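Long-range contacts in protein-glutamine deamidase Cif (Burkholderia pseudomallei, PDB 3GQM), which deamidates a glutamine side chain of host NEDD8 to glutamate, disabling cullin-RING ubiquitin ligases and so inhibiting the host cell cycle: residues Y176-S180 against R191-I196; A108-F112 against H159-I163; L32-L37 against F262-Q266; E47-M53 against V272-G276. All blocks are in the same frame, centred on the assembly; numbering follows the deposited sequence.

Contact 1: Y176-S180 against R191-I196; sequences YIIQS and RVEDWI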
# COMPACT_ATOMS: atom_id res chain seq x y z
N TYR A 176 5.95 2.24 9.96
CA TYR A 176 4.51 2.17 9.93
C TYR A 176 4.09 1.30 8.72
O TYR A 176 4.81 1.25 7.72
CB TYR A 176 3.95 3.57 9.74
CG TYR A 176 4.41 4.52 10.82
CD1 TYR A 176 3.74 4.58 12.05
CD2 TYR A 176 5.52 5.32 10.64
CE1 TYR A 176 4.13 5.45 13.05
CE2 TYR A 176 5.95 6.19 11.64
CZ TYR A 176 5.23 6.25 12.85
OH TYR A 176 5.66 7.08 13.85
N ILE A 177 2.92 0.66 8.83
CA ILE A 177 2.36 -0.14 7.74
C ILE A 177 1.30 0.65 6.99
O ILE A 177 0.45 1.29 7.59
CB ILE A 177 1.73 -1.50 8.26
CG1 ILE A 177 2.78 -2.29 9.08
CG2 ILE A 177 1.07 -2.36 7.03
CD1 ILE A 177 3.93 -2.79 8.19
N ILE A 178 1.35 0.57 5.67
CA ILE A 178 0.23 1.00 4.83
C ILE A 178 -0.19 -0.19 3.94
O ILE A 178 0.66 -0.79 3.29
CB ILE A 178 0.63 2.22 3.97
CG1 ILE A 178 1.23 3.31 4.86
CG2 ILE A 178 -0.57 2.78 3.14
CD1 ILE A 178 1.68 4.59 4.10
N GLN A 179 -1.46 -0.57 3.95
CA GLN A 179 -1.92 -1.71 3.13
C GLN A 179 -3.41 -1.62 2.93
O GLN A 179 -4.12 -0.87 3.64
CB GLN A 179 -1.62 -3.03 3.88
CG GLN A 179 -2.58 -3.18 5.12
CD GLN A 179 -2.41 -4.55 5.83
OE1 GLN A 179 -2.06 -5.57 5.20
NE2 GLN A 179 -2.67 -4.56 7.15
N SER A 180 -3.92 -2.41 1.97
CA SER A 180 -5.33 -2.79 1.98
C SER A 180 -5.28 -4.29 1.73
O SER A 180 -4.25 -4.77 1.32
CB SER A 180 -6.08 -2.12 0.82
OG SER A 180 -5.50 -2.54 -0.42
N ARG A 191 -9.87 -2.47 4.38
CA ARG A 191 -9.88 -1.36 3.44
C ARG A 191 -8.67 -0.48 3.82
O ARG A 191 -8.37 -0.36 5.00
CB ARG A 191 -11.17 -0.54 3.62
CG ARG A 191 -12.42 -1.22 3.02
CD ARG A 191 -13.70 -0.61 3.58
NE ARG A 191 -13.91 0.75 3.11
CZ ARG A 191 -14.06 1.83 3.88
NH1 ARG A 191 -14.02 1.74 5.21
NH2 ARG A 191 -14.26 3.01 3.31
N VAL A 192 -8.03 0.16 2.85
CA VAL A 192 -6.92 1.10 3.19
C VAL A 192 -7.41 2.22 4.15
O VAL A 192 -6.74 2.55 5.13
CB VAL A 192 -6.20 1.65 1.91
CG1 VAL A 192 -7.13 2.63 1.08
CG2 VAL A 192 -4.89 2.31 2.27
N GLU A 193 -8.64 2.72 3.92
CA GLU A 193 -9.16 3.82 4.78
C GLU A 193 -9.24 3.41 6.24
O GLU A 193 -8.89 4.20 7.09
CB GLU A 193 -10.54 4.30 4.32
CG GLU A 193 -10.53 4.82 2.86
CD GLU A 193 -10.98 3.78 1.85
OE1 GLU A 193 -10.68 2.57 1.99
OE2 GLU A 193 -11.64 4.21 0.88
N ASP A 194 -9.74 2.19 6.51
CA ASP A 194 -9.88 1.69 7.87
C ASP A 194 -8.50 1.44 8.44
O ASP A 194 -8.22 1.80 9.58
CB ASP A 194 -10.75 0.41 7.90
CG ASP A 194 -12.22 0.69 7.57
OD1 ASP A 194 -12.70 1.80 7.92
OD2 ASP A 194 -12.91 -0.13 6.93
N TRP A 195 -7.64 0.81 7.65
CA TRP A 195 -6.28 0.54 8.12
C TRP A 195 -5.59 1.82 8.56
O TRP A 195 -5.02 1.91 9.68
CB TRP A 195 -5.40 -0.17 7.08
CG TRP A 195 -4.03 -0.42 7.66
CD1 TRP A 195 -2.90 0.37 7.50
CD2 TRP A 195 -3.68 -1.44 8.59
NE1 TRP A 195 -1.86 -0.13 8.24
CE2 TRP A 195 -2.30 -1.26 8.91
CE3 TRP A 195 -4.39 -2.49 9.20
CZ2 TRP A 195 -1.64 -2.10 9.80
CZ3 TRP A 195 -3.71 -3.34 10.06
CH2 TRP A 195 -2.35 -3.14 10.36
N ILE A 196 -5.62 2.82 7.68
CA ILE A 196 -4.97 4.09 7.99
C ILE A 196 -5.65 4.74 9.21
O ILE A 196 -4.99 5.19 10.12
CB ILE A 196 -4.93 5.02 6.75
CG1 ILE A 196 -3.88 4.46 5.77
CG2 ILE A 196 -4.65 6.51 7.19
CD1 ILE A 196 -3.86 5.15 4.41
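Strand 176-178 and helix 192-196 run almost antiparallel, at 166° with their axes 9.2 Å apart, and the backbones of the two segments draw closest just beyond the strand, where the CA atoms of Ser180 and Val192 are 4.4 Å apart. Trp195 fills most of the gap. With its CG anti to the backbone N (chi1 -180°), the indole reaches across to the strand, and Trp195 NE1 gives a hydrogen bond of 2.8 Å to Ile177 O. The oxygen lies in the ring plane, while the donor sits well above the carbonyl plane. Ile177 CB touches Trp195 CZ2 at 3.8 Å where the two side chains cross. Gln179 covers one face: Gln179 CG lies 4.0 Å from the centroid of the Trp195 five-membered ring as a CH-pi contact, and Gln179 NE2 comes to 3.3 Å from Trp195 CZ3, its amide nearly perpendicular to the ring. Gln179 is the inferred third member of a catalytic triad with Cys104 and His159. Its OE1 is hydrogen-bonded to His159 and its NE2 to Leu233 O, so the indole backs an amide already held at both ends. At the start of the helix, Val192 CA points its hydrogen at Gln179 O, 3.5 Å away, and Ser180 CB rests on Val192 N. Ser180 OG is hydrogen-bonded to Ser107 OG and Pro102 O.

Contact 2: A108-F112 against H159-I163; sequences ANNIF and HKFLI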
# COMPACT_ATOMS: atom_id res chain seq x y z
N ALA A 108 -0.83 -0.32 -2.66
CA ALA A 108 0.59 -0.18 -2.41
C ALA A 108 1.29 0.53 -3.59
O ALA A 108 2.14 1.41 -3.38
CB ALA A 108 1.25 -1.57 -2.13
N ASN A 109 0.98 0.13 -4.81
CA ASN A 109 1.61 0.74 -5.98
C ASN A 109 1.33 2.27 -6.07
O ASN A 109 2.23 3.04 -6.25
CB ASN A 109 1.17 0.03 -7.27
CG ASN A 109 1.85 -1.31 -7.47
OD1 ASN A 109 2.87 -1.62 -6.86
ND2 ASN A 109 1.24 -2.14 -8.27
N ASN A 110 0.09 2.66 -5.89
CA ASN A 110 -0.30 4.07 -5.95
C ASN A 110 0.14 4.95 -4.78
O ASN A 110 0.62 6.07 -5.00
CB ASN A 110 -1.80 4.16 -6.20
CG ASN A 110 -2.11 3.85 -7.67
OD1 ASN A 110 -1.56 4.51 -8.55
ND2 ASN A 110 -2.91 2.78 -7.93
N ILE A 111 0.02 4.45 -3.55
CA ILE A 111 0.56 5.22 -2.39
C ILE A 111 2.09 5.33 -2.45
O ILE A 111 2.66 6.38 -2.07
CB ILE A 111 0.08 4.63 -1.03
CG1 ILE A 111 -1.45 4.90 -0.87
CG2 ILE A 111 0.92 5.23 0.12
CD1 ILE A 111 -2.17 3.95 0.14
N PHE A 112 2.74 4.29 -2.94
CA PHE A 112 4.18 4.36 -3.23
C PHE A 112 4.53 5.52 -4.20
O PHE A 112 5.47 6.28 -3.93
CB PHE A 112 4.69 3.04 -3.83
CG PHE A 112 6.20 3.00 -4.08
CD1 PHE A 112 7.07 2.49 -3.09
CD2 PHE A 112 6.74 3.47 -5.31
CE1 PHE A 112 8.46 2.45 -3.28
CE2 PHE A 112 8.13 3.43 -5.55
CZ PHE A 112 9.00 2.92 -4.53
N HIS A 159 0.64 -11.20 -0.72
CA HIS A 159 0.22 -9.85 -0.30
C HIS A 159 1.28 -8.86 -0.64
O HIS A 159 2.45 -9.17 -0.63
CB HIS A 159 -0.08 -9.86 1.22
CG HIS A 159 -0.67 -8.59 1.78
ND1 HIS A 159 -1.69 -7.88 1.16
CD2 HIS A 159 -0.47 -7.99 2.98
CE1 HIS A 159 -2.04 -6.86 1.93
NE2 HIS A 159 -1.30 -6.89 3.04
N LYS A 160 0.84 -7.66 -0.97
CA LYS A 160 1.68 -6.52 -1.28
C LYS A 160 1.28 -5.41 -0.29
O LYS A 160 0.08 -5.19 -0.05
CB LYS A 160 1.39 -6.07 -2.72
CG LYS A 160 2.58 -5.44 -3.38
CD LYS A 160 2.43 -5.40 -4.91
CE LYS A 160 3.65 -4.73 -5.53
NZ LYS A 160 3.54 -4.65 -7.04
N PHE A 161 2.27 -4.73 0.29
CA PHE A 161 2.00 -3.70 1.28
C PHE A 161 3.24 -2.80 1.40
O PHE A 161 4.29 -3.10 0.88
CB PHE A 161 1.57 -4.32 2.66
CG PHE A 161 2.66 -5.13 3.35
CD1 PHE A 161 3.49 -4.54 4.29
CD2 PHE A 161 2.81 -6.50 3.09
CE1 PHE A 161 4.51 -5.28 4.95
CE2 PHE A 161 3.79 -7.27 3.73
CZ PHE A 161 4.66 -6.64 4.68
N LEU A 162 3.10 -1.70 2.09
CA LEU A 162 4.21 -0.77 2.25
C LEU A 162 4.64 -0.68 3.72
O LEU A 162 3.83 -0.78 4.61
CB LEU A 162 3.75 0.61 1.79
CG LEU A 162 3.20 0.81 0.37
CD1 LEU A 162 2.85 2.32 0.13
CD2 LEU A 162 4.26 0.41 -0.64
N ILE A 163 5.95 -0.50 3.91
CA ILE A 163 6.52 -0.10 5.17
C ILE A 163 7.06 1.32 5.01
O ILE A 163 7.94 1.54 4.19
CB ILE A 163 7.69 -1.02 5.56
CG1 ILE A 163 7.17 -2.46 5.71
CG2 ILE A 163 8.25 -0.55 6.89
CD1 ILE A 163 8.21 -3.56 5.55
O HOH W 1 1.46 -4.81 -8.59
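Helix 104-116, which begins at the inferred nucleophile Cys104, packs on strand 159-165, which begins at the inferred catalytic His159, and here Ala108, Asn109, Ile111 and Phe112 meet Lys160 and Leu162. Over residues 108-112 and 159-163 helix and strand point much the same way, 24° apart, with 8.2 Å between their axes. The small Ala108 lets them close in: its CA is 5.3 Å from Phe161 CA, and its methyl lies 3.9 Å from Leu162 CD2. Leu162 enters between the turns of the helix. Its CD1 presses on Ile111 CG2 at 3.5 Å, tighter than usual for two methyl groups, while CD2 reaches the edge of the Phe112 ring close to its plane. The polar part lies at one end. Lys160, extended along its whole length, crosses the Asn109 side chain at about a right angle, and NZ donates to Asn109 OD1 at 3.1 Å, in the carbonyl plane and on a lone pair. A water accepts from both Lys160 NZ, at 2.6 Å, and Asn109 ND2, at 2.7 Å, so that one end of the amide is tied to the ammonium group directly, the other through the water. Placing a cysteine at the head of a helix against a sheet strand that brings in the histidine is typical of the papain-like fold, consistent with the clan to which Cif belongs.

Contact 3: L32-L37 against F262-Q266; sequences LRKATL and FRQFQ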
# COMPACT_ATOMS: atom_id res chain seq x y z
N LEU A 32 2.17 15.46 11.43
CA LEU A 32 1.79 15.96 10.10
C LEU A 32 1.44 14.81 9.13
O LEU A 32 0.50 14.90 8.35
CB LEU A 32 2.95 16.76 9.50
CG LEU A 32 3.28 18.10 10.20
CD1 LEU A 32 4.57 18.66 9.65
CD2 LEU A 32 2.16 19.07 10.02
N ARG A 33 2.28 13.78 9.15
CA ARG A 33 2.08 12.54 8.37
C ARG A 33 0.66 12.06 8.63
O ARG A 33 -0.15 11.84 7.70
CB ARG A 33 3.13 11.50 8.86
CG ARG A 33 3.14 10.20 8.10
CD ARG A 33 4.21 9.20 8.64
NE ARG A 33 3.96 7.91 7.97
CZ ARG A 33 3.04 7.03 8.32
NH1 ARG A 33 2.29 7.22 9.42
NH2 ARG A 33 2.91 5.90 7.62
N LYS A 34 0.32 11.97 9.90
CA LYS A 34 -1.02 11.48 10.28
C LYS A 34 -2.14 12.32 9.68
O LYS A 34 -3.11 11.79 9.12
CB LYS A 34 -1.10 11.38 11.82
CG LYS A 34 -2.50 11.09 12.37
CD LYS A 34 -2.35 10.86 13.86
CE LYS A 34 -3.66 11.06 14.61
NZ LYS A 34 -4.60 9.93 14.36
N ALA A 35 -2.00 13.64 9.80
CA ALA A 35 -2.94 14.55 9.16
C ALA A 35 -2.98 14.47 7.63
O ALA A 35 -4.03 14.56 7.06
CB ALA A 35 -2.68 16.02 9.62
N THR A 36 -1.85 14.35 6.96
CA THR A 36 -1.84 14.19 5.51
C THR A 36 -2.62 12.91 5.12
O THR A 36 -3.58 12.91 4.29
CB THR A 36 -0.36 14.11 4.99
OG1 THR A 36 0.33 15.32 5.29
CG2 THR A 36 -0.27 13.90 3.46
N LEU A 37 -2.24 11.80 5.75
CA LEU A 37 -2.90 10.53 5.46
C LEU A 37 -4.40 10.66 5.75
O LEU A 37 -5.18 10.25 4.92
CB LEU A 37 -2.26 9.37 6.23
CG LEU A 37 -0.85 8.97 5.74
CD1 LEU A 37 -0.15 8.05 6.77
CD2 LEU A 37 -0.81 8.34 4.33
N PHE A 262 9.64 14.20 2.35
CA PHE A 262 8.37 14.39 3.06
C PHE A 262 7.45 15.53 2.60
O PHE A 262 6.22 15.38 2.58
CB PHE A 262 8.62 14.50 4.58
CG PHE A 262 7.37 14.55 5.36
CD1 PHE A 262 6.62 13.37 5.57
CD2 PHE A 262 6.91 15.77 5.88
CE1 PHE A 262 5.42 13.41 6.27
CE2 PHE A 262 5.72 15.83 6.60
CZ PHE A 262 4.97 14.66 6.81
N ARG A 263 8.01 16.68 2.30
CA ARG A 263 7.16 17.81 1.83
C ARG A 263 6.57 17.53 0.47
O ARG A 263 5.46 17.97 0.18
CB ARG A 263 7.94 19.14 1.75
CG ARG A 263 8.33 19.70 3.12
CD ARG A 263 8.86 21.16 2.93
NE ARG A 263 9.44 21.71 4.15
CZ ARG A 263 8.71 22.06 5.22
NH1 ARG A 263 9.32 22.55 6.29
NH2 ARG A 263 7.39 21.92 5.21
N GLN A 264 7.31 16.83 -0.38
CA GLN A 264 6.78 16.46 -1.74
C GLN A 264 5.60 15.54 -1.58
O GLN A 264 4.56 15.75 -2.25
CB GLN A 264 7.85 15.78 -2.62
CG GLN A 264 7.48 15.76 -4.10
CD GLN A 264 7.03 17.15 -4.61
OE1 GLN A 264 7.69 18.15 -4.40
NE2 GLN A 264 5.88 17.20 -5.24
N PHE A 265 5.75 14.55 -0.67
CA PHE A 265 4.63 13.65 -0.30
C PHE A 265 3.35 14.43 0.11
O PHE A 265 2.24 14.18 -0.39
CB PHE A 265 5.05 12.67 0.82
CG PHE A 265 3.89 11.85 1.41
CD1 PHE A 265 2.84 11.38 0.61
CD2 PHE A 265 3.87 11.52 2.76
CE1 PHE A 265 1.78 10.67 1.15
CE2 PHE A 265 2.81 10.79 3.32
CZ PHE A 265 1.77 10.35 2.51
N GLN A 266 3.53 15.35 1.05
CA GLN A 266 2.43 16.19 1.53
C GLN A 266 1.86 16.95 0.38
O GLN A 266 0.66 17.03 0.21
CB GLN A 266 2.96 17.19 2.55
CG GLN A 266 3.38 16.57 3.86
CD GLN A 266 3.69 17.67 4.85
OE1 GLN A 266 4.69 18.36 4.73
NE2 GLN A 266 2.82 17.84 5.82
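The carbonyl oxygen of Leu32 is gripped twice by Thr36, by the backbone N at 2.8 Å and by OG1, which donates at 3.1 Å from above the carbonyl plane. That second bond fixes the rotation of Thr36, with OG1 anti to the carbonyl carbon (chi1 -62°), and leaves CG2 to face helix 262-273. Across the interface the hydroxyl meets the Gln266 side chain, whose CG and NE2 each stand 3.6 Å from Thr36 OG1; this is packing, with the two side chains crossing at about a right angle. Gln266 NE2 also lies against Leu32 CB. The two aromatic rings of 262-266 meet the other helix differently. Phe262 sets its edge against Leu32 CB and the backbone and CB of Arg33, Phe262 CZ coming within 3.7 Å of Arg33 N and Phe262 CE1 within 3.9 Å of Arg33 CB. Phe265 takes Thr36 CG2 over one face, toward the rim, and Leu37 CD2 at its edge, in plane, 3.7 Å from Phe265 CZ. The other branch of Leu37, CD1, lies over one face of the Arg33 guanidinium group, toward its rim; Arg33 NE forms a salt bridge with Asp164, and the group also makes a cation-pi contact with Tyr176. Here the helices run roughly parallel, crossing at 24° with axes 10.9 Å apart, a spacing bridged by the two rings together with Thr36 and Gln266. Deeper in, Phe265 continues onto Leu114 and Met115 of helix 104-116, while Arg33 reaches the sheet through Asp164 on strand 159-165 and Tyr176 on strand 176-178.

Contact 4: E47-M53 against V272-G276; sequences ESSNRVM and VAGLG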
# COMPACT_ATOMS: atom_id res chain seq x y z
N GLU A 47 -15.09 11.79 -6.38
CA GLU A 47 -14.93 11.07 -7.64
C GLU A 47 -13.57 11.35 -8.24
O GLU A 47 -12.82 10.43 -8.54
CB GLU A 47 -16.04 11.44 -8.64
CG GLU A 47 -16.28 10.39 -9.67
CD GLU A 47 -17.23 10.85 -10.79
OE1 GLU A 47 -18.02 11.81 -10.60
OE2 GLU A 47 -17.17 10.24 -11.87
N SER A 48 -13.22 12.62 -8.37
CA SER A 48 -11.98 12.98 -9.00
C SER A 48 -10.77 12.48 -8.19
O SER A 48 -9.86 11.88 -8.74
CB SER A 48 -11.94 14.48 -9.27
OG SER A 48 -13.07 14.85 -10.06
N SER A 49 -10.81 12.67 -6.88
CA SER A 49 -9.73 12.18 -6.00
C SER A 49 -9.59 10.65 -6.12
O SER A 49 -8.49 10.14 -6.37
CB SER A 49 -10.00 12.59 -4.54
OG SER A 49 -9.76 13.98 -4.40
N ASN A 50 -10.71 9.94 -5.97
CA ASN A 50 -10.73 8.48 -6.05
C ASN A 50 -10.09 7.93 -7.35
O ASN A 50 -9.21 7.08 -7.30
CB ASN A 50 -12.16 7.95 -5.84
CG ASN A 50 -12.21 6.44 -5.67
OD1 ASN A 50 -12.15 5.70 -6.64
ND2 ASN A 50 -12.38 5.98 -4.44
N ARG A 51 -10.53 8.42 -8.50
CA ARG A 51 -10.00 7.97 -9.82
C ARG A 51 -8.53 8.32 -10.06
O ARG A 51 -7.78 7.54 -10.68
CB ARG A 51 -10.84 8.57 -10.95
CG ARG A 51 -12.27 8.09 -10.92
CD ARG A 51 -12.82 7.94 -12.33
NE ARG A 51 -14.25 8.26 -12.35
CZ ARG A 51 -15.22 7.45 -11.93
NH1 ARG A 51 -14.93 6.24 -11.46
NH2 ARG A 51 -16.48 7.86 -11.98
N VAL A 52 -8.12 9.49 -9.61
CA VAL A 52 -6.72 9.88 -9.70
C VAL A 52 -5.83 9.01 -8.76
O VAL A 52 -4.75 8.60 -9.14
CB VAL A 52 -6.54 11.41 -9.48
CG1 VAL A 52 -5.10 11.76 -9.17
CG2 VAL A 52 -7.03 12.19 -10.75
N MET A 53 -6.32 8.70 -7.57
CA MET A 53 -5.57 7.88 -6.59
C MET A 53 -5.44 6.41 -7.07
O MET A 53 -4.33 5.88 -7.14
CB MET A 53 -6.25 7.94 -5.21
CG MET A 53 -5.38 7.58 -4.03
SD MET A 53 -3.80 8.50 -4.05
CE MET A 53 -2.68 7.13 -3.78
N VAL A 272 -4.01 15.83 -4.66
CA VAL A 272 -4.99 14.79 -4.91
C VAL A 272 -6.23 15.02 -4.08
O VAL A 272 -7.36 14.91 -4.58
CB VAL A 272 -4.41 13.34 -4.67
CG1 VAL A 272 -5.56 12.29 -4.78
CG2 VAL A 272 -3.29 13.03 -5.67
N ALA A 273 -6.02 15.36 -2.80
CA ALA A 273 -7.12 15.69 -1.94
C ALA A 273 -7.85 16.96 -2.42
O ALA A 273 -8.98 17.18 -2.03
CB ALA A 273 -6.68 15.83 -0.46
N GLY A 274 -7.21 17.79 -3.24
CA GLY A 274 -7.82 19.08 -3.64
C GLY A 274 -9.06 18.83 -4.49
O GLY A 274 -9.54 19.73 -5.20
N LEU A 275 -9.58 17.60 -4.37
CA LEU A 275 -10.53 16.99 -5.29
C LEU A 275 -10.08 17.34 -6.65
O LEU A 275 -10.83 17.93 -7.45
CB LEU A 275 -12.00 17.36 -5.02
CG LEU A 275 -13.19 16.49 -5.51
CD1 LEU A 275 -13.89 17.06 -6.74
CD2 LEU A 275 -12.94 14.97 -5.69
N GLY A 276 -8.82 16.99 -6.90
CA GLY A 276 -8.15 17.18 -8.17
C GLY A 276 -6.91 16.33 -8.23
O GLY A 276 -6.98 15.11 -8.45
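Glu47 starts the approach with its backbone: Glu47 N lies 3.9 Å from Leu275 CD2, while its carboxylate turns aside toward Arg51 one helical turn on, in a salt bridge modelled so short that its exact length is doubtful. Ser48 CB meets Leu275 CD2 at 3.7 Å, and Leu275 CD2 comes 3.4 Å from Ser49 N, so the leucine lies along the first turn of the helix. The Leu275 side chain gets there with CG anti to the backbone N (chi1 -158°), although the backbone of this residue is less surely placed in the model. Ser49 carries the polar link. Its OG donates to Val272 O at 2.6 Å, tilted 22° from the carbonyl plane, and also packs beside Leu275 CA. Val272 O belongs to the last turn of helix 262-273 and takes a further, weak bond from Gly276 N, so the serine serves as an outside donor where the helix runs out. In the fold, this fastens the end of the chain onto a short helix near its beginning. Val52 again turns to the contact: Val52 CG1 meets Val272 CG2 at 4.1 Å, in an oblique crossing of the two valines, and Val52 CG2 lies 3.7 Å from Gly276 O. Met53 closes the helix, with Met53 SD 4.2 Å from Val272 CG1. Met53 and Val272 both go on to touch Leu114 of helix 104-116, and Met53 also rests on Asn110 and Ile111.

Overall arrangement
Contacts 1 and 2 form the buried centre and share the sheet, in which strands 176-178 and 159-165 are neighbours; together they bring Gln179 and His159 within hydrogen-bonding distance. Contacts 3 and 4 lie farther out, partly buried, and both use helix 262-273, one at its start and the other at its end, so that the chain's last helix is pinned against two consecutive N-terminal helices. Contact 1 relies on an indole and contact 2 on aliphatic packing beside a lysine-amide-water group, whereas contact 3 packs phenylalanine rings and contact 4 turns on a serine at a helix end. Contact 3 touches contact 1 through Arg33 and Leu37, and contact 4 touches contact 2 through Met53.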